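Local structure of exopolygalacturonate lyase (Vibrio vulnificus, 5A29) at residues I122-W130 with A172-A183; R92-E102 with D529-A540. The protein probably cleaves pectate (polygalacturonate) chains by beta-elimination, as a metal-dependent lyase of polysaccharide lyase family 2 with a bound manganese ion. One frame throughout, in Å; residues are numbered along the deposited sequence. Where two conformers were deposited one is given.

Contact 1. Residues I122-W130 with A172-A183; sequences IADNGLFYW and ATERYIKAFWQA
Tyr176 reaches from helix 170-184 into the aromatic residues of the 122-130 loop. Its CB already touches Phe128, 3.7 Å from CE1, and CG, anti to the backbone N (chi1 176°) and against CE1 and CZ of Phe128, swings the ring across Phe128 toward Trp130. CD1 lies over one face of the Phe128 ring, 3.7 Å from Phe128 CD1, planes inclined at 33°, and Gly126 O sits beside it, near the tyrosine plane at its edge. CE1 lies by Phe128 N and Trp130 CZ2. CZ also meets CZ2 of Trp130, whose indole turns its edge to the tyrosine face in an offset edge-to-face pair, planes at 84°. At the tip, OH lies at the indole edge, near its plane, and hydrogen-bonds to NE2 of His153. A tyrosine thus suits both the aromatic cluster and the polar end.

Gly126 closes a type I turn from Ala123 at positive phi, which glycine readily takes; having no CB, it lets Arg175 O and Ala179 CB come close. The small Ala179 completes this fit and receives CD2 of Leu127 on its CB at 3.8 Å. Asn125 OD1 accepts from Leu127 N in an Asx turn, while its ND2 binds Lys201 O. NH2 of Arg175 lies 2.9 Å from Asp124 O and donates to a water held by Ala123 O. A second water bridges Gly126 O and Ala172 O.

The loop, between helix 105-120 and strand 135-137, lies against one side of helix 170-184; Ile177 and Trp181 instead pack on helix 234-250, and Met118 of helix 105-120 touches Phe128 and Ala172.

Contact 2. Residues R92-E102 with D529-A540; sequences RALTAMSVVTE and DATLKGKTAQVA
Val99 and Val100, near the end of helix 88-101, present their branches to different parts of the 529-540 segment. Val99 CG1, anti to its own backbone N (chi1 163°), packs against Gln538 CB at 3.9 Å and approaches Val539 CG2, while CG2 leans toward Gln538 O. In Val100, CG1 stands anti to the carbonyl carbon (chi1 -59°) and meets Ala530 CB at 3.7 Å. Such short branched side chains let the helix lie close to the end of helix 521-532 and the chain that follows, and Ala96, smaller still, admits Val539 CG1 at 3.7 Å. Toward the N-terminal end of the segment, Ala540 CB rests on CG of Arg92, whose extended chain carries the guanidinium to Tyr159 O.

Two lysines reach carbonyls at the helix end, one firmly, one weakly. Lys533, extended beyond CG, donates from above the carbonyl plane to Val100 O (NZ to O 3.0 Å), and its NZ forms a salt bridge with Asp529 OD2; Asp529 OD1 binds Tyr25. Lys535, bent at chi4 (-97°), has a weak bond from NZ to Val99 O; its NZ is modelled implausibly close to Glu102 OE2, at 2.3 Å, so that salt bridge is plausible but its geometry doubtful.

Gly534, at positive phi, is the C-prime residue of a Schellman motif, with Lys535 N bonded to Ala530 O and Gly534 N to Thr531 O; this ends helix 521-532 and turns the chain back along helix 88-101.

Overall arrangement
From the N terminus, the chain passes helix 27-46 and enters helix 88-101, which supplies the first half of contact 2. Helix 105-120 follows and leads into the 122-130 loop. After strands 135-137 and 143-144 and helix 162-168, helix 170-184 returns to that loop, so contact 1 closes a loop of 41 intervening residues. Contact 2 closes only when 529-540 arrives, with 426 residues between its two segments; contact 1 is therefore nested inside it. Their centres lie about 30 Å apart. Contact 2 joins early and late helices away from the metal and tartrate sites, whereas contact 1 neighbours the manganese site without taking part, the side chain of Trp130 about 8 Å from that of Glu154.

Contact 1. Residues I122-W130 with A172-A183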
loop_
_atom_site.group_PDB
_atom_site.type_symbol
_atom_site.label_atom_id
_atom_site.label_comp_id
_atom_site.label_asym_id
_atom_site.label_seq_id
_atom_site.Cartn_x
_atom_site.Cartn_y
_atom_site.Cartn_z
ATOM N N ILE A 122 17.451 -7.465 13.367
ATOM C CA ILE A 122 16.894 -6.315 14.033
ATOM C C ILE A 122 17.994 -5.466 14.668
ATOM O O ILE A 122 18.811 -5.987 15.442
ATOM C CB ILE A 122 15.944 -6.772 15.144
ATOM C CG1 ILE A 122 14.899 -7.733 14.574
ATOM C CG2 ILE A 122 15.259 -5.560 15.752
ATOM C CD1 ILE A 122 13.817 -8.081 15.600
ATOM N N ALA A 123 18.006 -4.169 14.383
ATOM C CA ALA A 123 18.912 -3.222 15.083
ATOM C C ALA A 123 18.740 -3.242 16.608
ATOM O O ALA A 123 17.674 -3.670 17.138
ATOM C CB ALA A 123 18.674 -1.807 14.558
ATOM N N ASP A 124 19.760 -2.717 17.337
ATOM C CA ASP A 124 19.628 -2.606 18.795
ATOM C C ASP A 124 18.427 -1.796 19.230
ATOM O O ASP A 124 17.860 -2.083 20.261
ATOM C CB ASP A 124 20.883 -2.028 19.454
ATOM C CG ASP A 124 22.087 -2.910 19.270
ATOM O OD1 ASP A 124 21.907 -4.156 19.144
ATOM O OD2 ASP A 124 23.204 -2.348 19.210
ATOM N N ASN A 125 17.988 -0.831 18.410
ATOM C CA ASN A 125 16.873 0.062 18.814
ATOM C C ASN A 125 15.475 -0.505 18.543
ATOM O O ASN A 125 14.458 0.082 18.951
ATOM C CB ASN A 125 17.049 1.470 18.242
ATOM C CG ASN A 125 16.816 1.560 16.727
ATOM O OD1 ASN A 125 16.588 0.539 16.036
ATOM N ND2 ASN A 125 16.873 2.811 16.192
ATOM N N GLY A 126 15.439 -1.682 17.908
ATOM C CA GLY A 126 14.174 -2.404 17.686
ATOM C C GLY A 126 13.697 -2.317 16.219
ATOM O O GLY A 126 12.791 -3.046 15.846
ATOM N N LEU A 127 14.347 -1.490 15.404
ATOM C CA LEU A 127 14.010 -1.361 13.964
ATOM C C LEU A 127 14.549 -2.562 13.164
ATOM O O LEU A 127 15.726 -2.933 13.280
ATOM C CB LEU A 127 14.583 -0.084 13.362
ATOM C CG LEU A 127 13.943 1.258 13.833
ATOM C CD1 LEU A 127 14.686 2.438 13.229
ATOM C CD2 LEU A 127 12.440 1.259 13.536
ATOM N N PHE A 128 13.719 -3.105 12.272
ATOM C CA PHE A 128 14.189 -4.156 11.372
ATOM C C PHE A 128 15.126 -3.594 10.348
ATOM O O PHE A 128 14.891 -2.488 9.746
ATOM C CB PHE A 128 12.991 -4.836 10.621
ATOM C CG PHE A 128 12.003 -5.515 11.513
ATOM C CD1 PHE A 128 12.227 -5.662 12.880
ATOM C CD2 PHE A 128 10.839 -6.085 10.967
ATOM C CE1 PHE A 128 11.298 -6.296 13.690
ATOM C CE2 PHE A 128 9.907 -6.734 11.765
ATOM C CZ PHE A 128 10.140 -6.851 13.142
ATOM N N TYR A 129 16.078 -4.430 9.923
ATOM C CA TYR A 129 16.841 -4.116 8.712
ATOM C C TYR A 129 16.101 -4.516 7.430
ATOM O O TYR A 129 16.303 -5.622 6.907
ATOM C CB TYR A 129 18.223 -4.778 8.705
ATOM C CG TYR A 129 19.117 -4.308 9.891
ATOM C CD1 TYR A 129 19.459 -2.959 10.020
ATOM C CD2 TYR A 129 19.620 -5.226 10.838
ATOM C CE1 TYR A 129 20.265 -2.516 11.087
ATOM C CE2 TYR A 129 20.436 -4.795 11.916
ATOM C CZ TYR A 129 20.756 -3.443 12.006
ATOM O OH TYR A 129 21.561 -2.960 13.014
ATOM N N TRP A 130 15.344 -3.583 6.868
ATOM C CA TRP A 130 14.465 -3.853 5.711
ATOM C C TRP A 130 13.998 -2.502 5.166
ATOM O O TRP A 130 14.438 -1.430 5.653
ATOM C CB TRP A 130 13.265 -4.748 6.134
ATOM C CG TRP A 130 12.236 -4.045 7.017
ATOM C CD1 TRP A 130 12.329 -2.766 7.558
ATOM C CD2 TRP A 130 10.999 -4.573 7.468
ATOM N NE1 TRP A 130 11.169 -2.472 8.253
ATOM C CE2 TRP A 130 10.371 -3.576 8.274
ATOM C CE3 TRP A 130 10.334 -5.791 7.266
ATOM C CZ2 TRP A 130 9.124 -3.761 8.844
ATOM C CZ3 TRP A 130 9.107 -5.986 7.878
ATOM C CH2 TRP A 130 8.504 -4.970 8.644
ATOM N N ALA A 172 9.647 -8.751 20.096
ATOM C CA ALA A 172 10.267 -8.030 19.010
ATOM C C ALA A 172 9.232 -7.174 18.201
ATOM O O ALA A 172 9.597 -6.084 17.731
ATOM C CB ALA A 172 11.078 -8.965 18.099
ATOM N N THR A 173 7.993 -7.658 18.084
ATOM C CA THR A 173 6.960 -6.944 17.306
ATOM C C THR A 173 6.472 -5.731 18.075
ATOM O O THR A 173 6.349 -4.626 17.490
ATOM C CB THR A 173 5.795 -7.865 16.952
ATOM O OG1 THR A 173 6.358 -8.922 16.157
ATOM C CG2 THR A 173 4.710 -7.072 16.100
ATOM N N GLU A 174 6.240 -5.897 19.387
ATOM C CA GLU A 174 6.017 -4.699 20.264
ATOM C C GLU A 174 7.151 -3.685 20.169
ATOM O O GLU A 174 6.909 -2.483 19.951
ATOM C CB GLU A 174 5.842 -5.089 21.734
ATOM C CG GLU A 174 5.619 -3.902 22.674
ATOM C CD GLU A 174 5.759 -4.274 24.133
ATOM O OE1 GLU A 174 5.550 -5.462 24.425
ATOM O OE2 GLU A 174 6.092 -3.404 24.971
ATOM N N ARG A 175 8.408 -4.119 20.359
ATOM C CA ARG A 175 9.519 -3.179 20.238
ATOM C C ARG A 175 9.615 -2.512 18.858
ATOM O O ARG A 175 9.953 -1.319 18.735
ATOM C CB ARG A 175 10.885 -3.791 20.582
ATOM C CG ARG A 175 11.000 -4.236 22.056
ATOM C CD ARG A 175 12.297 -5.022 22.276
ATOM N NE ARG A 175 13.462 -4.469 21.539
ATOM C CZ ARG A 175 14.247 -3.479 21.952
ATOM N NH1 ARG A 175 14.029 -2.890 23.127
ATOM N NH2 ARG A 175 15.268 -3.096 21.197
ATOM N N TYR A 176 9.353 -3.280 17.810
ATOM C CA TYR A 176 9.372 -2.699 16.469
ATOM C C TYR A 176 8.374 -1.515 16.323
ATOM O O TYR A 176 8.775 -0.456 15.849
ATOM C CB TYR A 176 9.099 -3.763 15.363
ATOM C CG TYR A 176 9.030 -3.063 14.034
ATOM C CD1 TYR A 176 10.182 -2.587 13.451
ATOM C CD2 TYR A 176 7.797 -2.796 13.437
ATOM C CE1 TYR A 176 10.147 -1.867 12.292
ATOM C CE2 TYR A 176 7.726 -2.045 12.264
ATOM C CZ TYR A 176 8.896 -1.586 11.720
ATOM O OH TYR A 176 8.872 -0.905 10.556
ATOM N N ILE A 177 7.104 -1.737 16.642
ATOM C CA ILE A 177 6.089 -0.687 16.507
ATOM C C ILE A 177 6.474 0.573 17.325
ATOM O O ILE A 177 6.341 1.711 16.853
ATOM C CB ILE A 177 4.705 -1.232 16.915
ATOM C CG1 ILE A 177 4.253 -2.289 15.877
ATOM C CG2 ILE A 177 3.642 -0.141 17.076
ATOM C CD1 ILE A 177 3.025 -3.065 16.359
ATOM N N LYS A 178 6.942 0.363 18.566
ATOM C CA LYS A 178 7.401 1.501 19.422
ATOM C C LYS A 178 8.623 2.189 18.830
ATOM O O LYS A 178 8.692 3.411 18.807
ATOM C CB LYS A 178 7.671 0.973 20.864
ATOM C CG LYS A 178 6.376 0.599 21.582
ATOM C CD LYS A 178 6.729 0.102 23.025
ATOM C CE LYS A 178 5.458 -0.203 23.797
ATOM N NZ LYS A 178 5.769 -0.701 25.169
ATOM N N ALA A 179 9.522 1.421 18.215
ATOM C CA ALA A 179 10.724 1.980 17.598
ATOM C C ALA A 179 10.370 2.708 16.323
ATOM O O ALA A 179 10.975 3.728 15.999
ATOM C CB ALA A 179 11.765 0.890 17.295
ATOM N N PHE A 180 9.355 2.208 15.607
ATOM C CA PHE A 180 8.964 2.835 14.297
ATOM C C PHE A 180 8.448 4.275 14.638
ATOM O O PHE A 180 8.844 5.268 14.047
ATOM C CB PHE A 180 7.830 1.909 13.732
ATOM C CG PHE A 180 7.201 2.384 12.430
ATOM C CD1 PHE A 180 7.902 3.155 11.521
ATOM C CD2 PHE A 180 5.925 1.971 12.111
ATOM C CE1 PHE A 180 7.340 3.535 10.272
ATOM C CE2 PHE A 180 5.315 2.346 10.893
ATOM C CZ PHE A 180 6.014 3.172 9.985
ATOM N N TRP A 181 7.504 4.362 15.555
ATOM C CA TRP A 181 6.984 5.688 15.976
ATOM C C TRP A 181 8.138 6.582 16.511
ATOM O O TRP A 181 8.280 7.729 16.109
ATOM C CB TRP A 181 5.863 5.529 16.999
ATOM C CG TRP A 181 4.500 5.365 16.381
ATOM C CD1 TRP A 181 3.997 4.223 15.719
ATOM C CD2 TRP A 181 3.457 6.346 16.344
ATOM N NE1 TRP A 181 2.700 4.476 15.287
ATOM C CE2 TRP A 181 2.339 5.750 15.677
ATOM C CE3 TRP A 181 3.330 7.674 16.857
ATOM C CZ2 TRP A 181 1.142 6.425 15.503
ATOM C CZ3 TRP A 181 2.145 8.353 16.670
ATOM C CH2 TRP A 181 1.046 7.728 16.016
ATOM N N GLN A 182 8.970 6.030 17.385
ATOM C CA GLN A 182 10.071 6.820 18.006
ATOM C C GLN A 182 11.041 7.348 16.948
ATOM O O GLN A 182 11.463 8.490 16.983
ATOM C CB GLN A 182 10.760 5.923 19.087
ATOM C CG GLN A 182 12.096 6.476 19.622
ATOM C CD GLN A 182 11.874 7.602 20.651
ATOM O OE1 GLN A 182 10.761 8.051 20.838
ATOM N NE2 GLN A 182 12.941 8.072 21.281
ATOM N N ALA A 183 11.338 6.573 15.910
ATOM C CA ALA A 183 12.291 6.991 14.926
ATOM C C ALA A 183 11.697 7.898 13.884
ATOM O O ALA A 183 12.425 8.581 13.232
ATOM C CB ALA A 183 12.922 5.765 14.225
HETATM O O HOH W 1 16.561 -4.938 19.193
HETATM O O HOH W 2 12.050 -5.266 17.286
#

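Contact 2. Residues R92-E102 with D529-A540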
loop_
_atom_site.group_PDB
_atom_site.type_symbol
_atom_site.label_atom_id
_atom_site.label_comp_id
_atom_site.label_asym_id
_atom_site.label_seq_id
_atom_site.Cartn_x
_atom_site.Cartn_y
_atom_site.Cartn_z
ATOM N N ARG A 92 1.795 -14.017 3.818
ATOM C CA ARG A 92 0.370 -14.168 3.788
ATOM C C ARG A 92 -0.053 -15.335 2.883
ATOM O O ARG A 92 -1.019 -15.968 3.187
ATOM C CB ARG A 92 -0.318 -12.879 3.335
ATOM C CG ARG A 92 -0.228 -11.720 4.360
ATOM C CD ARG A 92 -0.916 -10.460 3.780
ATOM N NE ARG A 92 -0.862 -9.368 4.806
ATOM C CZ ARG A 92 0.073 -8.379 4.777
ATOM N NH1 ARG A 92 0.937 -8.293 3.799
ATOM N NH2 ARG A 92 0.102 -7.416 5.707
ATOM N N ALA A 93 0.621 -15.549 1.740
ATOM C CA ALA A 93 0.260 -16.709 0.891
ATOM C C ALA A 93 0.563 -18.012 1.597
ATOM O O ALA A 93 -0.260 -18.919 1.521
ATOM C CB ALA A 93 1.089 -16.660 -0.400
ATOM N N LEU A 94 1.692 -18.087 2.326
ATOM C CA LEU A 94 2.047 -19.338 3.088
ATOM C C LEU A 94 1.003 -19.637 4.126
ATOM O O LEU A 94 0.523 -20.790 4.278
ATOM C CB LEU A 94 3.418 -19.241 3.732
ATOM C CG LEU A 94 4.638 -19.273 2.817
ATOM C CD1 LEU A 94 5.918 -19.055 3.623
ATOM C CD2 LEU A 94 4.731 -20.600 2.019
ATOM N N THR A 95 0.634 -18.632 4.921
ATOM C CA THR A 95 -0.371 -18.910 5.947
ATOM C C THR A 95 -1.705 -19.207 5.296
ATOM O O THR A 95 -2.449 -20.101 5.770
ATOM C CB THR A 95 -0.514 -17.726 7.002
ATOM O OG1 THR A 95 -0.965 -16.517 6.347
ATOM C CG2 THR A 95 0.728 -17.492 7.793
ATOM N N ALA A 96 -2.055 -18.501 4.190
ATOM C CA ALA A 96 -3.294 -18.833 3.487
ATOM C C ALA A 96 -3.298 -20.312 2.969
ATOM O O ALA A 96 -4.348 -20.995 3.006
ATOM C CB ALA A 96 -3.571 -17.852 2.314
ATOM N N MET A 97 -2.158 -20.753 2.452
ATOM C CA MET A 97 -2.075 -22.126 1.871
ATOM C C MET A 97 -2.297 -23.155 3.004
ATOM O O MET A 97 -3.003 -24.163 2.819
ATOM C CB MET A 97 -0.677 -22.347 1.315
ATOM C CG MET A 97 -0.576 -23.661 0.551
ATOM S SD MET A 97 -1.566 -23.631 -0.989
ATOM C CE MET A 97 -0.741 -24.952 -1.888
ATOM N N SER A 98 -1.768 -22.889 4.196
ATOM C CA SER A 98 -2.051 -23.833 5.305
ATOM C C SER A 98 -3.529 -23.808 5.666
ATOM O O SER A 98 -4.124 -24.869 6.004
ATOM C CB SER A 98 -1.197 -23.562 6.566
ATOM O OG SER A 98 0.090 -24.053 6.381
ATOM N N VAL A 99 -4.173 -22.643 5.626
ATOM C CA VAL A 99 -5.615 -22.595 5.925
ATOM C C VAL A 99 -6.406 -23.436 4.920
ATOM O O VAL A 99 -7.311 -24.236 5.284
ATOM C CB VAL A 99 -6.172 -21.121 5.875
ATOM C CG1 VAL A 99 -7.694 -21.068 5.755
ATOM C CG2 VAL A 99 -5.690 -20.342 7.068
ATOM N N VAL A 100 -6.115 -23.262 3.638
ATOM C CA VAL A 100 -7.009 -23.893 2.651
ATOM C C VAL A 100 -6.691 -25.378 2.468
ATOM O O VAL A 100 -7.535 -26.121 2.040
ATOM C CB VAL A 100 -7.061 -23.202 1.273
ATOM C CG1 VAL A 100 -7.535 -21.747 1.426
ATOM C CG2 VAL A 100 -5.779 -23.288 0.475
ATOM N N THR A 101 -5.455 -25.754 2.689
ATOM C CA THR A 101 -5.071 -27.152 2.499
ATOM C C THR A 101 -5.191 -27.985 3.780
ATOM O O THR A 101 -5.143 -29.195 3.697
ATOM C CB THR A 101 -3.669 -27.347 1.926
ATOM O OG1 THR A 101 -2.719 -26.848 2.839
ATOM C CG2 THR A 101 -3.491 -26.729 0.511
ATOM N N GLU A 102 -5.317 -27.345 4.945
ATOM C CA GLU A 102 -5.242 -28.003 6.263
ATOM C C GLU A 102 -3.914 -28.692 6.442
ATOM O O GLU A 102 -3.833 -29.685 7.144
ATOM C CB GLU A 102 -6.348 -29.064 6.383
ATOM C CG GLU A 102 -7.719 -28.556 6.032
ATOM C CD GLU A 102 -8.318 -27.768 7.163
ATOM O OE1 GLU A 102 -7.625 -27.509 8.177
ATOM O OE2 GLU A 102 -9.504 -27.424 7.029
ATOM N N ASP A 529 -10.173 -19.756 -3.022
ATOM C CA ASP A 529 -10.273 -21.187 -2.635
ATOM C C ASP A 529 -10.852 -21.280 -1.215
ATOM O O ASP A 529 -11.661 -22.183 -0.917
ATOM C CB ASP A 529 -8.895 -21.790 -2.555
ATOM C CG ASP A 529 -8.963 -23.296 -2.559
ATOM O OD1 ASP A 529 -9.538 -23.873 -3.536
ATOM O OD2 ASP A 529 -8.401 -23.863 -1.603
ATOM N N ALA A 530 -10.389 -20.407 -0.307
ATOM C CA ALA A 530 -10.985 -20.376 1.040
ATOM C C ALA A 530 -12.494 -20.150 0.990
ATOM O O ALA A 530 -13.240 -20.784 1.761
ATOM C CB ALA A 530 -10.270 -19.315 1.901
ATOM N N THR A 531 -12.979 -19.284 0.102
ATOM C CA THR A 531 -14.372 -18.917 0.038
ATOM C C THR A 531 -15.131 -20.162 -0.465
ATOM O O THR A 531 -16.229 -20.446 -0.015
ATOM C CB THR A 531 -14.633 -17.714 -0.935
ATOM O OG1 THR A 531 -13.917 -16.550 -0.479
ATOM C CG2 THR A 531 -16.055 -17.329 -0.988
ATOM N N LEU A 532 -14.581 -20.864 -1.455
ATOM C CA LEU A 532 -15.230 -22.128 -1.910
ATOM C C LEU A 532 -15.319 -23.179 -0.795
ATOM O O LEU A 532 -16.222 -24.034 -0.837
ATOM C CB LEU A 532 -14.464 -22.723 -3.137
ATOM C CG LEU A 532 -14.415 -21.815 -4.371
ATOM C CD1 LEU A 532 -13.583 -22.441 -5.575
ATOM C CD2 LEU A 532 -15.793 -21.463 -4.875
ATOM N N LYS A 533 -14.408 -23.143 0.182
ATOM C CA LYS A 533 -14.359 -24.102 1.260
ATOM C C LYS A 533 -15.008 -23.499 2.534
ATOM O O LYS A 533 -14.884 -24.049 3.601
ATOM C CB LYS A 533 -12.933 -24.545 1.533
ATOM C CG LYS A 533 -12.341 -25.304 0.342
ATOM C CD LYS A 533 -10.821 -25.415 0.494
ATOM C CE LYS A 533 -10.399 -26.427 -0.569
ATOM N NZ LYS A 533 -8.918 -26.398 -0.649
ATOM N N GLY A 534 -15.739 -22.400 2.392
ATOM C CA GLY A 534 -16.377 -21.701 3.545
ATOM C C GLY A 534 -15.435 -21.201 4.624
ATOM O O GLY A 534 -15.829 -21.145 5.774
ATOM N N LYS A 535 -14.195 -20.836 4.294
ATOM C CA LYS A 535 -13.207 -20.374 5.287
ATOM C C LYS A 535 -12.682 -18.913 5.065
ATOM O O LYS A 535 -11.572 -18.609 5.450
ATOM C CB LYS A 535 -11.972 -21.285 5.292
ATOM C CG LYS A 535 -12.186 -22.775 5.445
ATOM C CD LYS A 535 -10.899 -23.422 4.976
ATOM C CE LYS A 535 -10.901 -24.936 4.937
ATOM N NZ LYS A 535 -10.283 -25.430 6.187
ATOM N N THR A 536 -13.398 -18.069 4.338
ATOM C CA THR A 536 -12.829 -16.760 3.916
ATOM C C THR A 536 -12.215 -15.952 5.049
ATOM O O THR A 536 -11.082 -15.423 4.919
ATOM C CB THR A 536 -13.873 -15.869 3.272
ATOM O OG1 THR A 536 -14.562 -16.599 2.244
ATOM C CG2 THR A 536 -13.207 -14.660 2.670
ATOM N N ALA A 537 -12.978 -15.859 6.144
ATOM C CA ALA A 537 -12.595 -15.104 7.324
ATOM C C ALA A 537 -11.271 -15.586 7.900
ATOM O O ALA A 537 -10.648 -14.879 8.682
ATOM C CB ALA A 537 -13.712 -15.226 8.379
ATOM N N GLN A 538 -10.813 -16.787 7.544
ATOM C CA GLN A 538 -9.627 -17.286 8.193
ATOM C C GLN A 538 -8.331 -16.855 7.484
ATOM O O GLN A 538 -7.258 -17.089 7.985
ATOM C CB GLN A 538 -9.665 -18.827 8.302
ATOM C CG GLN A 538 -10.789 -19.304 9.261
ATOM C CD GLN A 538 -11.154 -20.754 9.062
ATOM O OE1 GLN A 538 -10.280 -21.614 8.987
ATOM N NE2 GLN A 538 -12.456 -21.035 8.950
ATOM N N VAL A 539 -8.415 -16.302 6.277
ATOM C CA VAL A 539 -7.221 -15.932 5.503
ATOM C C VAL A 539 -6.794 -14.488 5.797
ATOM O O VAL A 539 -7.637 -13.674 6.030
ATOM C CB VAL A 539 -7.557 -16.062 3.996
ATOM C CG1 VAL A 539 -6.405 -15.600 3.134
ATOM C CG2 VAL A 539 -7.991 -17.501 3.661
ATOM N N ALA A 540 -5.503 -14.190 5.790
ATOM C CA ALA A 540 -5.012 -12.801 5.997
ATOM C C ALA A 540 -5.701 -11.860 4.998
ATOM O O ALA A 540 -5.792 -12.144 3.803
ATOM C CB ALA A 540 -3.501 -12.759 5.785
HETATM O O HOH W 3 -3.705 -16.344 5.719
HETATM O O HOH W 4 -7.964 -24.590 8.028
#